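Local coordinates for uncharacterized HIT-like protein HP_0404 (PDB 4ZGL) that probably acts as an adenosine 5'-monophosphoramidase, hydrolysing phosphoramidates of AMP, at residues S15-Y27 with L55-K69. Numbering follows the deposited sequence.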
ATOM      1  N   SER A  15       5.983 -17.344  12.294  1.00 71.77           N
ATOM      2  CA  SER A  15       7.382 -16.938  12.218  1.00 72.19           C
ATOM      3  C   SER A  15       7.443 -15.425  12.320  1.00 70.05           C
ATOM      4  O   SER A  15       7.538 -14.719  11.312  1.00 68.07           O
ATOM      5  CB  SER A  15       8.027 -17.416  10.916  1.00 72.25           C
ATOM      6  OG  SER A  15       8.127 -18.826  10.896  1.00 74.85           O
ATOM      7  N   LYS A  16       7.378 -14.939  13.551  1.00 70.76           N
ATOM      8  CA  LYS A  16       7.354 -13.518  13.832  1.00 69.31           C
ATOM      9  C   LYS A  16       8.646 -12.818  13.377  1.00 69.18           C
ATOM     10  O   LYS A  16       9.747 -13.203  13.756  1.00 71.26           O
ATOM     11  CB  LYS A  16       7.069 -13.318  15.332  1.00 70.84           C
ATOM     12  CG  LYS A  16       7.493 -11.942  15.847  1.00 70.53           C
ATOM     13  CD  LYS A  16       7.377 -11.714  17.338  1.00 72.52           C
ATOM     14  CE  LYS A  16       8.424 -10.883  17.989  1.00 73.91           C
ATOM     15  NZ  LYS A  16       8.564 -11.214  19.426  1.00 76.83           N
ATOM     16  N   ILE A  17       8.487 -11.792  12.545  1.00 66.92           N
ATOM     17  CA  ILE A  17       9.605 -11.000  12.041  1.00 66.75           C
ATOM     18  C   ILE A  17       9.860  -9.840  13.000  1.00 67.26           C
ATOM     19  O   ILE A  17      10.975  -9.669  13.487  1.00 69.09           O
ATOM     20  CB  ILE A  17       9.319 -10.461  10.624  1.00 64.38           C
ATOM     21  CG1 ILE A  17       9.246 -11.639   9.635  1.00 64.41           C
ATOM     22  CG2 ILE A  17      10.398  -9.463  10.208  1.00 64.34           C
ATOM     23  CD1 ILE A  17       8.649 -11.309   8.285  1.00 62.25           C
ATOM     24  N   LEU A  18       8.814  -9.055  13.251  1.00 65.90           N
ATOM     25  CA  LEU A  18       8.864  -7.933  14.180  1.00 66.58           C
ATOM     26  C   LEU A  18       7.494  -7.758  14.822  1.00 66.09           C
ATOM     27  O   LEU A  18       6.479  -8.123  14.234  1.00 64.54           O
ATOM     28  CB  LEU A  18       9.257  -6.641  13.455  1.00 65.45           C
ATOM     29  CG  LEU A  18       9.811  -5.503  14.336  1.00 67.00           C
ATOM     30  CD1 LEU A  18      11.309  -5.619  14.686  1.00 69.34           C
ATOM     31  CD2 LEU A  18       9.574  -4.162  13.632  1.00 65.56           C
ATOM     32  N   GLU A  19       7.471  -7.194  16.023  1.00 67.65           N
ATOM     33  CA  GLU A  19       6.229  -6.925  16.733  1.00 67.63           C
ATOM     34  C   GLU A  19       6.345  -5.663  17.576  1.00 68.83           C
ATOM     35  O   GLU A  19       7.429  -5.290  18.027  1.00 70.52           O
ATOM     36  CB  GLU A  19       5.885  -8.106  17.636  1.00 69.30           C
ATOM     37  CG  GLU A  19       4.575  -7.963  18.400  1.00 69.62           C
ATOM     38  CD  GLU A  19       4.229  -9.193  19.225  1.00 71.45           C
ATOM     39  OE1 GLU A  19       5.158  -9.940  19.617  1.00 73.24           O
ATOM     40  OE2 GLU A  19       3.020  -9.399  19.489  1.00 71.35           O
ATOM     41  N   ASN A  20       5.209  -5.010  17.790  1.00 68.26           N
ATOM     42  CA  ASN A  20       5.142  -3.872  18.700  1.00 69.86           C
ATOM     43  C   ASN A  20       3.715  -3.737  19.244  1.00 69.97           C
ATOM     44  O   ASN A  20       2.870  -4.584  18.928  1.00 68.88           O
ATOM     45  CB  ASN A  20       5.688  -2.601  18.012  1.00 69.20           C
ATOM     46  CG  ASN A  20       4.652  -1.877  17.165  1.00 67.16           C
ATOM     47  OD1 ASN A  20       3.491  -2.267  17.103  1.00 66.26           O
ATOM     48  ND2 ASN A  20       5.079  -0.810  16.500  1.00 66.68           N
ATOM     49  N   GLU A  21       3.460  -2.705  20.056  1.00 71.56           N
ATOM     50  CA  GLU A  21       2.171  -2.568  20.781  1.00 72.41           C
ATOM     51  C   GLU A  21       0.958  -2.630  19.866  1.00 70.13           C
ATOM     52  O   GLU A  21      -0.093  -3.112  20.283  1.00 70.55           O
ATOM     53  CB  GLU A  21       1.976  -1.236  21.630  1.00 74.58           C
ATOM     54  CG  GLU A  21       3.217  -0.410  22.083  1.00 76.57           C
ATOM     55  CD  GLU A  21       4.182  -1.201  22.955  1.00 78.67           C
ATOM     56  OE1 GLU A  21       3.770  -2.238  23.519  1.00 79.24           O
ATOM     57  OE2 GLU A  21       5.356  -0.779  23.084  1.00 79.99           O
ATOM     58  N   ARG A  22       1.083  -2.083  18.657  1.00 68.04           N
ATOM     59  CA  ARG A  22      -0.055  -1.950  17.745  1.00 66.13           C
ATOM     60  C   ARG A  22       0.010  -2.831  16.494  1.00 63.82           C
ATOM     61  O   ARG A  22      -1.013  -3.037  15.845  1.00 62.58           O
ATOM     62  CB  ARG A  22      -0.222  -0.484  17.329  1.00 65.96           C
ATOM     63  CG  ARG A  22      -0.742   0.433  18.428  1.00 68.36           C
ATOM     64  CD  ARG A  22      -0.887   1.856  17.918  1.00 68.38           C
ATOM     65  NE  ARG A  22      -1.289   2.872  18.904  1.00 71.06           N
ATOM     66  CZ  ARG A  22      -0.481   3.324  19.855  1.00 73.47           C
ATOM     67  NH1 ARG A  22       0.736   2.811  19.983  1.00 73.52           N
ATOM     68  NH2 ARG A  22      -0.897   4.262  20.698  1.00 76.14           N
ATOM     69  N   PHE A  23       1.191  -3.347  16.149  1.00 63.49           N
ATOM     70  CA  PHE A  23       1.362  -4.117  14.910  1.00 61.59           C
ATOM     71  C   PHE A  23       2.167  -5.390  15.110  1.00 62.27           C
ATOM     72  O   PHE A  23       2.859  -5.563  16.110  1.00 64.15           O
ATOM     73  CB  PHE A  23       2.046  -3.269  13.841  1.00 60.32           C
ATOM     74  CG  PHE A  23       1.295  -2.024  13.493  1.00 59.76           C
ATOM     75  CD1 PHE A  23       0.274  -2.054  12.555  1.00 58.23           C
ATOM     76  CD2 PHE A  23       1.600  -0.824  14.112  1.00 61.11           C
ATOM     77  CE1 PHE A  23      -0.425  -0.903  12.240  1.00 58.02           C
ATOM     78  CE2 PHE A  23       0.908   0.330  13.798  1.00 60.96           C
ATOM     79  CZ  PHE A  23      -0.107   0.290  12.863  1.00 59.40           C
ATOM     80  N   LEU A  24       2.063  -6.275  14.126  1.00 61.02           N
ATOM     81  CA  LEU A  24       2.774  -7.539  14.137  1.00 61.78           C
ATOM     82  C   LEU A  24       3.105  -7.932  12.702  1.00 60.25           C
ATOM     83  O   LEU A  24       2.271  -7.783  11.806  1.00 58.73           O
ATOM     84  CB  LEU A  24       1.912  -8.620  14.791  1.00 62.86           C
ATOM     85  CG  LEU A  24       2.483 -10.045  14.804  1.00 64.02           C
ATOM     86  CD1 LEU A  24       2.995 -10.438  16.180  1.00 66.55           C
ATOM     87  CD2 LEU A  24       1.429 -11.037  14.338  1.00 63.77           C
ATOM     88  N   SER A  25       4.323  -8.425  12.487  1.00 60.91           N
ATOM     89  CA  SER A  25       4.738  -8.905  11.173  1.00 59.92           C
ATOM     90  C   SER A  25       5.244 -10.334  11.262  1.00 61.41           C
ATOM     91  O   SER A  25       5.836 -10.729  12.267  1.00 63.29           O
ATOM     92  CB  SER A  25       5.827  -8.009  10.581  1.00 59.48           C
ATOM     93  OG  SER A  25       6.114  -8.375   9.239  1.00 58.54           O
ATOM     94  N   PHE A  26       5.007 -11.102  10.203  1.00 60.83           N
ATOM     95  CA  PHE A  26       5.431 -12.496  10.144  1.00 62.47           C
ATOM     96  C   PHE A  26       5.470 -12.997   8.705  1.00 61.78           C
ATOM     97  O   PHE A  26       4.865 -12.402   7.815  1.00 60.00           O
ATOM     98  CB  PHE A  26       4.501 -13.377  10.987  1.00 63.71           C
ATOM     99  CG  PHE A  26       3.047 -13.227  10.644  1.00 62.40           C
ATOM    100  CD1 PHE A  26       2.444 -14.069   9.721  1.00 62.33           C
ATOM    101  CD2 PHE A  26       2.280 -12.239  11.242  1.00 61.58           C
ATOM    102  CE1 PHE A  26       1.106 -13.924   9.405  1.00 61.40           C
ATOM    103  CE2 PHE A  26       0.942 -12.090  10.929  1.00 60.65           C
ATOM    104  CZ  PHE A  26       0.355 -12.933  10.011  1.00 60.55           C
ATOM    105  N   TYR A  27       6.185 -14.098   8.493  1.00 63.53           N
ATOM    106  CA  TYR A  27       6.330 -14.682   7.163  1.00 63.47           C
ATOM    107  C   TYR A  27       5.049 -15.358   6.693  1.00 63.25           C
ATOM    108  O   TYR A  27       4.330 -15.970   7.485  1.00 64.27           O
ATOM    109  CB  TYR A  27       7.470 -15.702   7.141  1.00 65.90           C
ATOM    110  CG  TYR A  27       8.840 -15.084   7.232  1.00 66.31           C
ATOM    111  CD1 TYR A  27       9.429 -14.482   6.123  1.00 65.31           C
ATOM    112  CD2 TYR A  27       9.555 -15.105   8.425  1.00 67.96           C
ATOM    113  CE1 TYR A  27      10.690 -13.914   6.199  1.00 65.98           C
ATOM    114  CE2 TYR A  27      10.815 -14.543   8.512  1.00 68.67           C
ATOM    115  CZ  TYR A  27      11.378 -13.949   7.398  1.00 67.68           C
ATOM    116  OH  TYR A  27      12.628 -13.393   7.487  1.00 68.64           O
ATOM    117  N   LEU A  55      -3.357   5.740  12.285  1.00 63.12           N
ATOM    118  CA  LEU A  55      -2.830   4.405  12.526  1.00 61.95           C
ATOM    119  C   LEU A  55      -2.000   3.928  11.342  1.00 59.84           C
ATOM    120  O   LEU A  55      -1.057   3.157  11.510  1.00 59.39           O
ATOM    121  CB  LEU A  55      -3.987   3.440  12.775  1.00 61.55           C
ATOM    122  CG  LEU A  55      -3.650   2.011  13.202  1.00 60.93           C
ATOM    123  CD1 LEU A  55      -3.006   1.976  14.580  1.00 62.84           C
ATOM    124  CD2 LEU A  55      -4.916   1.166  13.175  1.00 60.63           C
ATOM    125  N   MET A  56      -2.352   4.394  10.148  1.00 58.82           N
ATOM    126  CA  MET A  56      -1.614   4.058   8.936  1.00 57.10           C
ATOM    127  C   MET A  56      -0.290   4.820   8.889  1.00 57.84           C
ATOM    128  O   MET A  56       0.668   4.365   8.266  1.00 56.89           O
ATOM    129  CB  MET A  56      -2.467   4.372   7.709  1.00 56.17           C
ATOM    130  CG  MET A  56      -1.874   3.927   6.386  1.00 54.51           C
ATOM    131  SD  MET A  56      -1.510   2.162   6.242  1.00 53.09           S
ATOM    132  CE  MET A  56      -0.549   2.088   4.720  1.00 51.93           C
ATOM    133  N   ALA A  57      -0.241   5.973   9.553  1.00 59.83           N
ATOM    134  CA  ALA A  57       1.017   6.679   9.776  1.00 61.16           C
ATOM    135  C   ALA A  57       1.960   5.797  10.590  1.00 61.41           C
ATOM    136  O   ALA A  57       3.129   5.634  10.242  1.00 61.23           O
ATOM    137  CB  ALA A  57       0.772   7.992  10.504  1.00 63.74           C
ATOM    138  N   GLN A  58       1.436   5.228  11.673  1.00 62.04           N
ATOM    139  CA  GLN A  58       2.226   4.393  12.572  1.00 62.70           C
ATOM    140  C   GLN A  58       2.596   3.056  11.928  1.00 60.73           C
ATOM    141  O   GLN A  58       3.643   2.486  12.227  1.00 61.18           O
ATOM    142  CB  GLN A  58       1.468   4.170  13.881  1.00 64.15           C
ATOM    143  CG  GLN A  58       1.110   5.469  14.596  1.00 66.57           C
ATOM    144  CD  GLN A  58       0.540   5.250  15.985  1.00 68.48           C
ATOM    145  OE1 GLN A  58      -0.010   4.192  16.279  1.00 67.72           O
ATOM    146  NE2 GLN A  58       0.668   6.253  16.844  1.00 71.27           N
ATOM    147  N   MET A  59       1.736   2.568  11.038  1.00 58.86           N
ATOM    148  CA  MET A  59       2.016   1.352  10.274  1.00 57.23           C
ATOM    149  C   MET A  59       3.112   1.585   9.242  1.00 56.61           C
ATOM    150  O   MET A  59       3.948   0.719   9.023  1.00 56.31           O
ATOM    151  CB  MET A  59       0.759   0.865   9.552  1.00 55.78           C
ATOM    152  CG  MET A  59       0.927  -0.496   8.894  1.00 54.53           C
ATOM    153  SD  MET A  59      -0.566  -1.005   8.027  1.00 53.29           S
ATOM    154  CE  MET A  59      -1.154  -2.355   9.043  1.00 53.95           C
ATOM    155  N   THR A  60       3.082   2.746   8.594  1.00 56.67           N
ATOM    156  CA  THR A  60       4.110   3.127   7.631  1.00 56.46           C
ATOM    157  C   THR A  60       5.479   3.121   8.301  1.00 57.95           C
ATOM    158  O   THR A  60       6.460   2.616   7.745  1.00 57.69           O
ATOM    159  CB  THR A  60       3.832   4.532   7.070  1.00 56.94           C
ATOM    160  OG1 THR A  60       2.553   4.535   6.426  1.00 55.79           O
ATOM    161  CG2 THR A  60       4.907   4.958   6.079  1.00 57.00           C
ATOM    162  N   SER A  61       5.522   3.677   9.506  1.00 59.77           N
ATOM    163  CA  SER A  61       6.718   3.659  10.332  1.00 61.63           C
ATOM    164  C   SER A  61       7.149   2.223  10.629  1.00 61.25           C
ATOM    165  O   SER A  61       8.325   1.882  10.523  1.00 61.93           O
ATOM    166  CB  SER A  61       6.453   4.413  11.635  1.00 63.83           C
ATOM    167  OG  SER A  61       7.665   4.835  12.225  1.00 66.09           O
ATOM    168  N   PHE A  62       6.180   1.391  10.997  1.00 60.41           N
ATOM    169  CA  PHE A  62       6.420  -0.022  11.282  1.00 60.23           C
ATOM    170  C   PHE A  62       6.883  -0.793  10.048  1.00 58.82           C
ATOM    171  O   PHE A  62       7.726  -1.684  10.152  1.00 59.42           O
ATOM    172  CB  PHE A  62       5.146  -0.659  11.842  1.00 59.79           C
ATOM    173  CG  PHE A  62       5.328  -2.074  12.311  1.00 60.13           C
ATOM    174  CD1 PHE A  62       5.993  -2.342  13.497  1.00 62.19           C
ATOM    175  CD2 PHE A  62       4.823  -3.136  11.574  1.00 58.73           C
ATOM    176  CE1 PHE A  62       6.157  -3.646  13.937  1.00 62.80           C
ATOM    177  CE2 PHE A  62       4.981  -4.441  12.009  1.00 59.39           C
ATOM    178  CZ  PHE A  62       5.651  -4.697  13.191  1.00 61.42           C
ATOM    179  N   ILE A  63       6.335  -0.448   8.884  1.00 57.21           N
ATOM    180  CA  ILE A  63       6.712  -1.098   7.625  1.00 56.06           C
ATOM    181  C   ILE A  63       8.180  -0.847   7.284  1.00 57.04           C
ATOM    182  O   ILE A  63       8.877  -1.762   6.845  1.00 57.13           O
ATOM    183  CB  ILE A  63       5.801  -0.656   6.456  1.00 54.47           C
ATOM    184  CG1 ILE A  63       4.425  -1.309   6.600  1.00 53.57           C
ATOM    185  CG2 ILE A  63       6.408  -1.037   5.109  1.00 53.75           C
ATOM    186  CD1 ILE A  63       3.348  -0.690   5.736  1.00 52.49           C
ATOM    187  N   PHE A  64       8.644   0.379   7.511  1.00 58.10           N
ATOM    188  CA  PHE A  64      10.054   0.709   7.319  1.00 59.51           C
ATOM    189  C   PHE A  64      10.946  -0.140   8.222  1.00 61.09           C
ATOM    190  O   PHE A  64      12.040  -0.542   7.826  1.00 61.90           O
ATOM    191  CB  PHE A  64      10.322   2.198   7.586  1.00 60.87           C
ATOM    192  CG  PHE A  64       9.608   3.140   6.644  1.00 59.82           C
ATOM    193  CD1 PHE A  64       9.428   2.826   5.301  1.00 58.23           C
ATOM    194  CD2 PHE A  64       9.142   4.366   7.103  1.00 60.78           C
ATOM    195  CE1 PHE A  64       8.777   3.706   4.448  1.00 57.55           C
ATOM    196  CE2 PHE A  64       8.491   5.248   6.253  1.00 60.15           C
ATOM    197  CZ  PHE A  64       8.309   4.918   4.924  1.00 58.51           C
ATOM    198  N   GLU A  65      10.487  -0.404   9.441  1.00 61.78           N
ATOM    199  CA  GLU A  65      11.243  -1.239  10.372  1.00 63.52           C
ATOM    200  C   GLU A  65      11.333  -2.690   9.914  1.00 62.85           C
ATOM    201  O   GLU A  65      12.371  -3.337  10.096  1.00 64.37           O
ATOM    202  CB  GLU A  65      10.641  -1.168  11.772  1.00 64.58           C
ATOM    203  CG  GLU A  65      10.800   0.189  12.437  1.00 66.19           C
ATOM    204  CD  GLU A  65      10.171   0.256  13.820  1.00 67.51           C
ATOM    205  OE1 GLU A  65       9.937  -0.801  14.438  1.00 67.73           O
ATOM    206  OE2 GLU A  65       9.909   1.379  14.303  1.00 68.60           O
ATOM    207  N   VAL A  66      10.265  -3.203   9.307  1.00 60.90           N
ATOM    208  CA  VAL A  66      10.297  -4.602   8.892  1.00 60.62           C
ATOM    209  C   VAL A  66      11.193  -4.789   7.675  1.00 60.54           C
ATOM    210  O   VAL A  66      12.073  -5.631   7.717  1.00 61.91           O
ATOM    211  CB  VAL A  66       8.966  -5.316   8.772  1.00 59.23           C
ATOM    212  CG1 VAL A  66       8.236  -5.356  10.114  1.00 59.93           C
ATOM    213  CG2 VAL A  66       8.156  -4.662   7.721  1.00 57.31           C
ATOM    214  N   VAL A  67      10.995  -3.991   6.622  1.00 59.24           N
ATOM    215  CA  VAL A  67      11.816  -4.110   5.407  1.00 59.31           C
ATOM    216  C   VAL A  67      13.300  -3.918   5.685  1.00 61.45           C
ATOM    217  O   VAL A  67      14.147  -4.481   4.987  1.00 62.26           O
ATOM    218  CB  VAL A  67      11.403  -3.131   4.285  1.00 57.90           C
ATOM    219  CG1 VAL A  67      10.028  -3.491   3.747  1.00 56.04           C
ATOM    220  CG2 VAL A  67      11.463  -1.678   4.748  1.00 58.31           C
ATOM    221  N   GLU A  68      13.617  -3.129   6.707  1.00 62.66           N
ATOM    222  CA  GLU A  68      15.017  -2.913   7.044  1.00 65.05           C
ATOM    223  C   GLU A  68      15.545  -4.101   7.857  1.00 66.75           C
ATOM    224  O   GLU A  68      16.667  -4.537   7.636  1.00 68.49           O
ATOM    225  CB  GLU A  68      15.250  -1.537   7.659  1.00 66.12           C
ATOM    226  CG  GLU A  68      15.701  -1.531   9.111  1.00 68.38           C
ATOM    227  CD  GLU A  68      15.890  -0.124   9.652  1.00 69.71           C
ATOM    228  OE1 GLU A  68      15.766   0.849   8.856  1.00 68.99           O
ATOM    229  OE2 GLU A  68      16.175   0.006  10.870  1.00 71.76           O
ATOM    230  N   LYS A  69      14.718  -4.671   8.732  1.00 66.40           N
ATOM    231  CA  LYS A  69      15.058  -5.938   9.378  1.00 67.95           C
ATOM    232  C   LYS A  69      15.248  -7.070   8.372  1.00 67.71           C
ATOM    233  O   LYS A  69      16.169  -7.867   8.505  1.00 69.78           O
ATOM    234  CB  LYS A  69      13.978  -6.356  10.371  1.00 67.53           C
ATOM    235  CG  LYS A  69      14.410  -7.541  11.218  1.00 69.69           C
ATOM    236  CD  LYS A  69      13.939  -7.411  12.653  1.00 70.71           C
ATOM    237  CE  LYS A  69      14.430  -8.521  13.532  1.00 73.23           C
ATOM    238  NZ  LYS A  69      14.204  -9.928  13.137  1.00 73.29           N
TER
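Phe23 of the hairpin lies against Phe62, Met59 and Leu55 of helix 55-69. Its CB sits over the centre of the Phe62 ring in a CH-pi contact, Phe23 CB being 3.6 Å from the ring centroid. With CG anti to the carbonyl carbon (chi1 -59°), the ring runs on past Phe62 instead of stacking on it: the planes are nearly parallel, 23° apart, but barely overlap. CD1 then meets CE and CG of Met59, and Phe23 CE1 packs at 3.4 Å on Met59 CB; Met59 CA lies over one face of the ring, toward its rim. On the other branch CE2 touches the backbone at Gln58 and Met59, while Phe23 CZ ends 3.3 Å from Leu55 O, which lies at the ring edge, and also reaches Leu55 CD1.

In this HIT domain the helix covers one face of the antiparallel sheet, and the hairpin of strands 16-19 and 23-27 forms one margin of that sheet. A classic beta bulge sets Ile17 and Leu18 opposite Ser25. Further along the helix, Leu18 CB and Ser25 CB both touch Val66 CG1, and Leu18 CD2 reaches Phe62 CE1 at 3.5 Å. Phe62 itself continues onto Val39 of the next strand.

At the hairpin turn Asn20 OD1 accepts from Arg22 N, an Asx turn, and from Phe23 N at 2.7 Å, which makes the wider Asx motif; Asn20 ND2 rests 3.5 Å from Phe62 CD1. Toward the C-terminal end of the helix segment, Lys69 NZ gives Ile17 O a weak hydrogen bond.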